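Long-range contacts in sulfide-quinone reductase (Aquifex aeolicus, PDB 3HYW), which oxidises hydrogen sulfide with a quinone as electron acceptor, using bound FAD and building up polysulfur products that are finally released: residues F290-V295 with M315-M320; A297-E302 with E423-S428; A340-A345 with P415-K420. All blocks are in the same frame, centred on the assembly; numbering follows the deposited sequence.

Interaction 1: residues F290-V295 with M315-M320. With FAD (flavin-adenine dinucleotide), chain G.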
loop_
_atom_site.group_PDB
_atom_site.type_symbol
_atom_site.label_atom_id
_atom_site.label_comp_id
_atom_site.label_asym_id
_atom_site.label_seq_id
_atom_site.Cartn_x
_atom_site.Cartn_y
_atom_site.Cartn_z
ATOM N N PHE A 290 6.003 4.587 -44.063
ATOM C CA PHE A 290 5.594 4.982 -42.728
ATOM C C PHE A 290 4.992 3.759 -42.029
ATOM O O PHE A 290 4.465 2.853 -42.680
ATOM C CB PHE A 290 4.570 6.132 -42.793
ATOM C CG PHE A 290 5.119 7.409 -43.382
ATOM C CD1 PHE A 290 5.185 7.585 -44.761
ATOM C CD2 PHE A 290 5.567 8.434 -42.561
ATOM C CE1 PHE A 290 5.703 8.756 -45.307
ATOM C CE2 PHE A 290 6.076 9.615 -43.097
ATOM C CZ PHE A 290 6.147 9.775 -44.467
ATOM N N GLY A 291 5.100 3.719 -40.707
ATOM C CA GLY A 291 4.466 2.658 -39.927
ATOM C C GLY A 291 3.467 3.267 -38.962
ATOM O O GLY A 291 3.731 4.315 -38.366
ATOM N N VAL A 292 2.314 2.619 -38.807
ATOM C CA VAL A 292 1.285 3.100 -37.885
ATOM C C VAL A 292 0.735 1.906 -37.113
ATOM O O VAL A 292 0.419 0.880 -37.702
ATOM C CB VAL A 292 0.120 3.827 -38.628
ATOM C CG1 VAL A 292 -1.000 4.225 -37.668
ATOM C CG2 VAL A 292 0.618 5.060 -39.364
ATOM N N GLY A 293 0.642 2.040 -35.794
ATOM C CA GLY A 293 0.037 1.003 -34.976
ATOM C C GLY A 293 0.992 0.090 -34.241
ATOM O O GLY A 293 2.151 0.438 -33.997
ATOM N N VAL A 294 0.481 -1.089 -33.880
ATOM C CA VAL A 294 1.212 -2.070 -33.078
ATOM C C VAL A 294 2.441 -2.607 -33.812
ATOM O O VAL A 294 3.429 -3.008 -33.191
ATOM C CB VAL A 294 0.277 -3.257 -32.685
ATOM C CG1 VAL A 294 1.053 -4.359 -31.986
ATOM C CG2 VAL A 294 -0.860 -2.761 -31.793
ATOM N N VAL A 295 2.375 -2.602 -35.136
ATOM C CA VAL A 295 3.456 -3.120 -35.966
ATOM C C VAL A 295 4.732 -2.267 -35.900
ATOM O O VAL A 295 5.782 -2.689 -36.376
ATOM C CB VAL A 295 2.998 -3.310 -37.439
ATOM C CG1 VAL A 295 2.968 -1.975 -38.190
ATOM C CG2 VAL A 295 3.902 -4.317 -38.151
ATOM N N MET A 315 -5.567 5.477 -28.706
ATOM C CA MET A 315 -5.257 6.907 -28.798
ATOM C C MET A 315 -3.859 7.193 -29.366
ATOM O O MET A 315 -3.700 8.105 -30.178
ATOM C CB MET A 315 -5.459 7.606 -27.453
ATOM C CG MET A 315 -4.922 9.027 -27.427
ATOM S SD MET A 315 -5.236 9.864 -25.867
ATOM C CE MET A 315 -6.769 10.666 -26.261
ATOM N N MET A 316 -2.861 6.416 -28.944
ATOM C CA MET A 316 -1.500 6.544 -29.478
ATOM C C MET A 316 -1.473 6.347 -30.990
ATOM O O MET A 316 -0.801 7.087 -31.705
ATOM C CB MET A 316 -0.571 5.513 -28.845
ATOM C CG MET A 316 -0.380 5.676 -27.339
ATOM S SD MET A 316 0.451 4.259 -26.599
ATOM C CE MET A 316 2.089 4.422 -27.308
ATOM N N ILE A 317 -2.205 5.334 -31.447
ATOM C CA ILE A 317 -2.269 4.944 -32.847
ATOM C C ILE A 317 -3.021 5.962 -33.712
ATOM O O ILE A 317 -2.622 6.227 -34.847
ATOM C CB ILE A 317 -2.900 3.540 -32.990
ATOM C CG1 ILE A 317 -1.993 2.499 -32.332
ATOM C CG2 ILE A 317 -3.146 3.184 -34.474
ATOM C CD1 ILE A 317 -2.625 1.157 -32.171
ATOM N N GLU A 318 -4.110 6.515 -33.183
ATOM C CA GLU A 318 -4.826 7.597 -33.857
ATOM C C GLU A 318 -3.917 8.810 -34.048
ATOM O O GLU A 318 -3.964 9.473 -35.085
ATOM C CB GLU A 318 -6.069 8.014 -33.059
ATOM C CG GLU A 318 -7.215 6.995 -33.077
ATOM C CD GLU A 318 -8.426 7.484 -32.299
ATOM O OE1 GLU A 318 -8.713 8.700 -32.318
ATOM O OE2 GLU A 318 -9.092 6.653 -31.652
ATOM N N GLN A 319 -3.106 9.099 -33.031
ATOM C CA GLN A 319 -2.108 10.165 -33.101
ATOM C C GLN A 319 -0.987 9.866 -34.109
ATOM O O GLN A 319 -0.573 10.768 -34.834
ATOM C CB GLN A 319 -1.531 10.439 -31.713
ATOM C CG GLN A 319 -2.582 10.970 -30.737
ATOM C CD GLN A 319 -2.072 11.086 -29.326
ATOM O OE1 GLN A 319 -0.993 10.596 -29.010
ATOM N NE2 GLN A 319 -2.847 11.738 -28.460
ATOM N N MET A 320 -0.502 8.616 -34.142
ATOM C CA MET A 320 0.429 8.152 -35.190
ATOM C C MET A 320 -0.172 8.387 -36.561
ATOM O O MET A 320 0.495 8.892 -37.451
ATOM C CB MET A 320 0.703 6.654 -35.075
ATOM C CG MET A 320 1.541 6.233 -33.895
ATOM S SD MET A 320 1.493 4.447 -33.761
ATOM C CE MET A 320 2.221 4.200 -32.146
HETATM P PA FAD G . -5.318 -3.974 -35.939
HETATM O O1A FAD G . -6.415 -3.017 -35.546
HETATM O O2A FAD G . -5.287 -5.344 -35.336
HETATM O O5B FAD G . -5.383 -4.085 -37.533
HETATM C C5B FAD G . -4.423 -4.766 -38.323
HETATM C C4B FAD G . -5.079 -5.043 -39.667
HETATM O O4B FAD G . -4.105 -5.499 -40.605
HETATM C C3B FAD G . -6.109 -6.155 -39.558
HETATM O O3B FAD G . -7.249 -5.803 -40.352
HETATM C C2B FAD G . -5.400 -7.361 -40.142
HETATM O O2B FAD G . -6.317 -8.303 -40.696
HETATM C C1B FAD G . -4.536 -6.717 -41.210
HETATM N N9A FAD G . -3.349 -7.510 -41.629
HETATM C C8A FAD G . -2.525 -8.237 -40.844
HETATM N N7A FAD G . -1.553 -8.782 -41.618
HETATM C C5A FAD G . -1.782 -8.394 -42.895
HETATM C C6A FAD G . -1.142 -8.633 -44.109
HETATM N N6A FAD G . -0.036 -9.411 -44.159
HETATM N N1A FAD G . -1.635 -8.077 -45.248
HETATM C C2A FAD G . -2.733 -7.301 -45.219
HETATM N N3A FAD G . -3.370 -7.057 -44.063
HETATM C C4A FAD G . -2.912 -7.587 -42.892
HETATM N N1 FAD G . -6.400 -0.155 -27.082
HETATM C C2 FAD G . -7.077 0.811 -26.405
HETATM O O2 FAD G . -6.735 2.005 -26.516
HETATM N N3 FAD G . -8.134 0.509 -25.612
HETATM C C4 FAD G . -8.534 -0.772 -25.480
HETATM O O4 FAD G . -9.589 -1.099 -24.676
HETATM C C4X FAD G . -7.856 -1.776 -26.160
HETATM N N5 FAD G . -8.258 -3.060 -26.017
HETATM C C5X FAD G . -7.618 -4.052 -26.675
HETATM C C6 FAD G . -8.062 -5.370 -26.523
HETATM C C7 FAD G . -7.417 -6.412 -27.180
HETATM C C7M FAD G . -7.928 -7.827 -26.980
HETATM C C8 FAD G . -6.318 -6.127 -27.994
HETATM C C8M FAD G . -5.565 -7.214 -28.736
HETATM C C9 FAD G . -5.878 -4.808 -28.137
HETATM C C9A FAD G . -6.528 -3.746 -27.488
HETATM N N10 FAD G . -6.119 -2.451 -27.638
HETATM C C10 FAD G . -6.769 -1.461 -26.974
HETATM C "C1'" FAD G . -4.917 -2.142 -28.447
HETATM C "C2'" FAD G . -5.048 -1.540 -29.830
HETATM O "O2'" FAD G . -5.926 -0.407 -29.800
HETATM C "C3'" FAD G . -5.498 -2.625 -30.809
HETATM O "O3'" FAD G . -4.535 -3.707 -30.794
HETATM C "C4'" FAD G . -5.637 -2.075 -32.222
HETATM O "O4'" FAD G . -6.438 -2.994 -32.978
HETATM C "C5'" FAD G . -4.275 -1.894 -32.882
HETATM O "O5'" FAD G . -4.433 -1.291 -34.163
HETATM P P FAD G . -3.554 -1.739 -35.439
HETATM O O1P FAD G . -4.039 -0.942 -36.621
HETATM O O2P FAD G . -2.081 -1.725 -35.093
HETATM O O3P FAD G . -3.896 -3.300 -35.647
#
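A methionine sulfur is the acceptor here: the backbone N-H of Gly293 points at Met320 SD, 3.3 Å from its N. The bond is weak, though fairly straight at 161° at the hydrogen. It joins the loop that leaves strand 289-291, an outermost strand of the parallel Rossmann-type sheet of this flavoprotein, to helix 314-332. Met320 CG lies anti to the carbonyl carbon (chi1 -71°) and the chain runs on extended, which carries the sulfur from the helix to the glycine. Val292 and Met320 run alongside each other, pointing opposite ways, with Val292 CG1 3.9 Å from Met320 CB and also resting near the carbonyl O of Ile317. One turn earlier on the helix, Ile317 lays CG1 against Gly293 CA at 3.7 Å. Gly293 has a positive phi of 101°, and with no side chain its CA comes close to the FAD phosphate oxygen O2P. The next amide, Val294 N, donates to the same oxygen at 2.9 Å in a nearly straight bond. Gly13 N, at the start of helix 12-24, also hydrogen-bonds FAD. Both segments border the cofactor: Val294 CG2 lies beside its C5', and from the helix side Ile317 CD1 comes within 3.5 Å of the same FAD C5'.

Interaction 2: residues A297-E302 with E423-S428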
loop_
_atom_site.group_PDB
_atom_site.type_symbol
_atom_site.label_atom_id
_atom_site.label_comp_id
_atom_site.label_asym_id
_atom_site.label_seq_id
_atom_site.Cartn_x
_atom_site.Cartn_y
_atom_site.Cartn_z
ATOM N N ALA A 297 8.067 -0.544 -34.414
ATOM C CA ALA A 297 9.084 -0.890 -33.428
ATOM C C ALA A 297 9.340 0.291 -32.490
ATOM O O ALA A 297 9.974 1.283 -32.864
ATOM C CB ALA A 297 10.371 -1.325 -34.115
ATOM N N ILE A 298 8.832 0.184 -31.268
ATOM C CA ILE A 298 9.053 1.207 -30.254
ATOM C C ILE A 298 9.794 0.528 -29.107
ATOM O O ILE A 298 9.334 -0.501 -28.616
ATOM C CB ILE A 298 7.722 1.833 -29.744
ATOM C CG1 ILE A 298 6.935 2.478 -30.888
ATOM C CG2 ILE A 298 7.987 2.891 -28.658
ATOM C CD1 ILE A 298 5.572 3.011 -30.455
ATOM N N PRO A 299 10.946 1.091 -28.689
ATOM C CA PRO A 299 11.725 0.474 -27.613
ATOM C C PRO A 299 10.918 0.424 -26.308
ATOM O O PRO A 299 10.021 1.242 -26.121
ATOM C CB PRO A 299 12.934 1.409 -27.468
ATOM C CG PRO A 299 12.995 2.166 -28.785
ATOM C CD PRO A 299 11.571 2.337 -29.175
ATOM N N PRO A 300 11.209 -0.551 -25.424
ATOM C CA PRO A 300 10.449 -0.627 -24.175
ATOM C C PRO A 300 10.701 0.560 -23.244
ATOM O O PRO A 300 11.785 1.141 -23.257
ATOM C CB PRO A 300 10.932 -1.938 -23.542
ATOM C CG PRO A 300 12.256 -2.195 -24.138
ATOM C CD PRO A 300 12.195 -1.641 -25.537
ATOM N N ILE A 301 9.691 0.926 -22.456
ATOM C CA ILE A 301 9.822 2.023 -21.493
ATOM C C ILE A 301 10.810 1.662 -20.379
ATOM O O ILE A 301 11.511 2.523 -19.856
ATOM C CB ILE A 301 8.441 2.453 -20.928
ATOM C CG1 ILE A 301 7.692 3.280 -21.973
ATOM C CG2 ILE A 301 8.600 3.241 -19.622
ATOM C CD1 ILE A 301 6.204 3.447 -21.706
ATOM N N GLU A 302 10.855 0.384 -20.019
ATOM C CA GLU A 302 11.890 -0.122 -19.121
ATOM C C GLU A 302 12.186 -1.597 -19.348
ATOM O O GLU A 302 11.304 -2.364 -19.729
ATOM C CB GLU A 302 11.571 0.165 -17.645
ATOM C CG GLU A 302 10.176 -0.203 -17.173
ATOM C CD GLU A 302 9.929 0.215 -15.725
ATOM O OE1 GLU A 302 10.226 1.383 -15.370
ATOM O OE2 GLU A 302 9.433 -0.623 -14.941
ATOM N N GLU A 423 14.831 12.538 -36.640
ATOM C CA GLU A 423 15.831 11.497 -36.385
ATOM C C GLU A 423 15.946 11.148 -34.902
ATOM O O GLU A 423 16.311 11.985 -34.079
ATOM C CB GLU A 423 17.191 11.910 -36.958
ATOM C CG GLU A 423 18.279 10.855 -36.809
ATOM C CD GLU A 423 19.621 11.336 -37.323
ATOM O OE1 GLU A 423 19.765 11.520 -38.553
ATOM O OE2 GLU A 423 20.535 11.530 -36.496
ATOM N N GLY A 424 15.636 9.897 -34.581
ATOM C CA GLY A 424 15.634 9.407 -33.209
ATOM C C GLY A 424 14.535 8.379 -33.031
ATOM O O GLY A 424 13.722 8.172 -33.930
ATOM N N ALA A 425 14.513 7.736 -31.867
ATOM C CA ALA A 425 13.547 6.686 -31.570
ATOM C C ALA A 425 12.114 7.229 -31.517
ATOM O O ALA A 425 11.900 8.343 -31.058
ATOM C CB ALA A 425 13.906 6.011 -30.251
ATOM N N PRO A 426 11.127 6.434 -31.974
ATOM C CA PRO A 426 9.737 6.848 -31.797
ATOM C C PRO A 426 9.462 7.030 -30.309
ATOM O O PRO A 426 9.911 6.217 -29.500
ATOM C CB PRO A 426 8.940 5.662 -32.348
ATOM C CG PRO A 426 9.896 4.510 -32.336
ATOM C CD PRO A 426 11.222 5.117 -32.629
ATOM N N GLY A 427 8.763 8.102 -29.954
ATOM C CA GLY A 427 8.498 8.400 -28.547
ATOM C C GLY A 427 9.519 9.317 -27.888
ATOM O O GLY A 427 9.215 9.950 -26.881
ATOM N N SER A 428 10.732 9.388 -28.442
ATOM C CA SER A 428 11.750 10.305 -27.927
ATOM C C SER A 428 11.437 11.732 -28.378
ATOM O O SER A 428 10.874 11.941 -29.451
ATOM C CB SER A 428 13.165 9.880 -28.349
ATOM O OG SER A 428 13.383 10.092 -29.733
#
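Between Ile298 and Pro426 the two irregular backbones approach to 5.9 Å, CA to CA; 297-302 is largely extended up to Pro300, whereas 425-428 folds into a type II beta turn with Pro426 and Gly427 at its corners. The proline ring makes most of the contact. Its CG is 3.3 Å from the carbonyl O of Ala297, a close approach of a ring carbon to a backbone oxygen, while CD stands farther from the same oxygen. Ile298 and Pro426 pass side by side, pointing opposite ways: CG1 of the isoleucine packs 3.9 Å from Pro426 CG and almost as near its CB. Ile298 CG2, anti to the backbone N because chi1 is -59°, lies instead near the carbonyl O of Pro426. Two loops of the chain meet here, the one linking strand 289-291 to helix 314-332 and the C-terminal tail beyond strand 416-418. The positive phi of Gly427, 92°, is what the second corner of a type II turn requires. Across the turn Ala425 O accepts twice from Ser428, from its N at 3.0 Å and from its OG at 2.6 Å. The hydroxyl bond lies in the carbonyl plane on a lone pair, and OG is also hydrogen-bonded to Arg279 NE, so the serine ties the turn to a residue outside it. Pro426 packs on Phe281 as well. Pro299, itself exposed, brings CG to 4.2 Å from Ala425 CB.

Interaction 3: residues A340-A345 with P415-K420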
loop_
_atom_site.group_PDB
_atom_site.type_symbol
_atom_site.label_atom_id
_atom_site.label_comp_id
_atom_site.label_asym_id
_atom_site.label_seq_id
_atom_site.Cartn_x
_atom_site.Cartn_y
_atom_site.Cartn_z
ATOM N N ALA A 340 5.403 14.773 -35.123
ATOM C CA ALA A 340 5.494 13.607 -34.267
ATOM C C ALA A 340 4.189 13.502 -33.465
ATOM O O ALA A 340 3.633 14.529 -33.049
ATOM C CB ALA A 340 6.666 13.749 -33.334
ATOM N N PRO A 341 3.691 12.269 -33.253
ATOM C CA PRO A 341 2.530 12.086 -32.385
ATOM C C PRO A 341 2.899 12.325 -30.927
ATOM O O PRO A 341 4.019 12.014 -30.509
ATOM C CB PRO A 341 2.161 10.614 -32.586
ATOM C CG PRO A 341 3.436 9.956 -33.006
ATOM C CD PRO A 341 4.182 10.990 -33.807
ATOM N N ARG A 342 1.962 12.878 -30.167
ATOM C CA ARG A 342 2.142 13.048 -28.735
ATOM C C ARG A 342 2.377 11.696 -28.058
ATOM O O ARG A 342 3.191 11.589 -27.141
ATOM C CB ARG A 342 0.905 13.729 -28.131
ATOM C CG ARG A 342 0.967 13.959 -26.625
ATOM C CD ARG A 342 2.036 14.972 -26.237
ATOM N NE ARG A 342 2.029 15.205 -24.793
ATOM C CZ ARG A 342 2.796 16.085 -24.154
ATOM N NH1 ARG A 342 3.659 16.843 -24.815
ATOM N NH2 ARG A 342 2.692 16.209 -22.839
ATOM N N LEU A 343 1.662 10.678 -28.540
ATOM C CA LEU A 343 1.629 9.342 -27.936
ATOM C C LEU A 343 1.163 9.384 -26.475
ATOM O O LEU A 343 1.804 8.827 -25.591
ATOM C CB LEU A 343 2.980 8.618 -28.078
ATOM C CG LEU A 343 3.488 8.376 -29.505
ATOM C CD1 LEU A 343 4.870 7.720 -29.461
ATOM C CD2 LEU A 343 2.490 7.500 -30.287
ATOM N N SER A 344 0.054 10.076 -26.232
ATOM C CA SER A 344 -0.620 9.995 -24.940
ATOM C C SER A 344 -1.660 8.872 -25.033
ATOM O O SER A 344 -1.926 8.354 -26.125
ATOM C CB SER A 344 -1.242 11.343 -24.544
ATOM O OG SER A 344 -2.054 11.877 -25.573
ATOM N N ALA A 345 -2.214 8.454 -23.898
ATOM C CA ALA A 345 -3.213 7.377 -23.914
ATOM C C ALA A 345 -4.309 7.571 -22.883
ATOM O O ALA A 345 -4.019 7.830 -21.718
ATOM C CB ALA A 345 -2.545 6.034 -23.703
ATOM N N PRO A 415 -2.811 16.221 -30.033
ATOM C CA PRO A 415 -2.446 14.894 -30.555
ATOM C C PRO A 415 -1.099 14.806 -31.285
ATOM O O PRO A 415 -0.447 13.760 -31.240
ATOM C CB PRO A 415 -3.600 14.559 -31.502
ATOM C CG PRO A 415 -4.162 15.883 -31.924
ATOM C CD PRO A 415 -3.945 16.823 -30.765
ATOM N N ILE A 416 -0.702 15.883 -31.961
ATOM C CA ILE A 416 0.542 15.897 -32.729
ATOM C C ILE A 416 1.295 17.196 -32.487
ATOM O O ILE A 416 0.700 18.207 -32.112
ATOM C CB ILE A 416 0.308 15.666 -34.260
ATOM C CG1 ILE A 416 -0.522 16.800 -34.888
ATOM C CG2 ILE A 416 -0.356 14.308 -34.510
ATOM C CD1 ILE A 416 -0.743 16.648 -36.395
ATOM N N GLU A 417 2.605 17.164 -32.694
ATOM C CA GLU A 417 3.433 18.350 -32.514
ATOM C C GLU A 417 4.446 18.478 -33.639
ATOM O O GLU A 417 4.932 17.477 -34.154
ATOM C CB GLU A 417 4.137 18.326 -31.149
ATOM C CG GLU A 417 5.056 17.124 -30.925
ATOM C CD GLU A 417 5.240 16.768 -29.452
ATOM O OE1 GLU A 417 5.207 17.683 -28.597
ATOM O OE2 GLU A 417 5.417 15.564 -29.153
ATOM N N LEU A 418 4.751 19.717 -34.019
ATOM C CA LEU A 418 5.828 19.973 -34.969
ATOM C C LEU A 418 7.122 19.369 -34.440
ATOM O O LEU A 418 7.461 19.523 -33.268
ATOM C CB LEU A 418 5.999 21.473 -35.220
ATOM C CG LEU A 418 5.112 22.088 -36.303
ATOM C CD1 LEU A 418 5.244 23.608 -36.290
ATOM C CD2 LEU A 418 5.472 21.533 -37.674
ATOM N N CYS A 419 7.823 18.656 -35.309
ATOM C CA CYS A 419 9.057 18.003 -34.932
ATOM C C CYS A 419 10.203 18.588 -35.746
ATOM O O CYS A 419 10.274 18.411 -36.969
ATOM C CB CYS A 419 8.948 16.491 -35.132
ATOM S SG CYS A 419 10.384 15.582 -34.544
ATOM N N LYS A 420 11.083 19.300 -35.050
ATOM C CA LYS A 420 12.213 19.989 -35.673
ATOM C C LYS A 420 13.318 19.020 -36.106
ATOM O O LYS A 420 14.199 19.387 -36.889
ATOM C CB LYS A 420 12.772 21.060 -34.727
ATOM C CG LYS A 420 13.067 20.569 -33.307
ATOM C CD LYS A 420 13.539 21.712 -32.408
ATOM C CE LYS A 420 13.592 21.289 -30.939
ATOM N NZ LYS A 420 12.234 20.998 -30.374
HETATM O O HOH W 1 5.560 12.993 -26.830
#
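Glu417 faces Ala340 in an antiparallel hydrogen-bonded pair: Ala340 N donates to Glu417 O and Glu417 N to Ala340 O, both at 2.9 Å. Its CB leaves the sheet on the same face as that of Ala340, and chi1 of 60° sets CG between the backbone N and the carbonyl carbon, a position that brings CG to 3.6 Å from Ala340 O. Beyond CG the chain is extended and the carboxylate divides its contacts. OE2 lies near Arg342 CA and accepts a weak bond from a water that also donates to Arg342 O. OE1 comes near the edge of the Arg342 guanidinium, close to its plane, but stays 4.2 Å from NH1, beyond a salt bridge, the guanidinium and carboxylate planes being 53° apart. Arg342 instead forms its salt bridge with Asp361 through NE and a cation-pi contact with Tyr178 of a second subunit, on which Glu417 also packs. The backbone N of Arg342 extends the pairing, donating to Pro415 O at 2.8 Å from above the carbonyl plane, although the N-H itself is almost straight at 176°. Farther along, Cys419 CB rests 4.0 Å from Ala340 CB, while its SG forms the disulfide with Cys430. Strands 339-341 and 416-418 thus make a two-stranded antiparallel sheet, which lies against helix 314-332: Pro341 packs on Gln319 and Ala323, Pro415 on Met322 and Ile416 on His326.

Read from the N terminus, interaction 1 closes first, bringing helix 314-332 back to the loop just after strand 289-291 over 19 intervening residues. Segment 297-302 lies within that span, but its partner 423-428 comes 120 residues later, so interaction 2 crosses interaction 1. Interaction 3 opens after interaction 1 has closed, and both its segments fall between those of interaction 2, where it is nested. Spatially all three adjoin: Met320 CE packs on Ile298 CD1, Gln319 NE2 probably hydrogen-bonds Ser344 OG, and Gly427 CA touches Leu343 CD1. Together they tie the Rossmann-type sheet and helix 314-332 to the small sheet and tail at the C terminus.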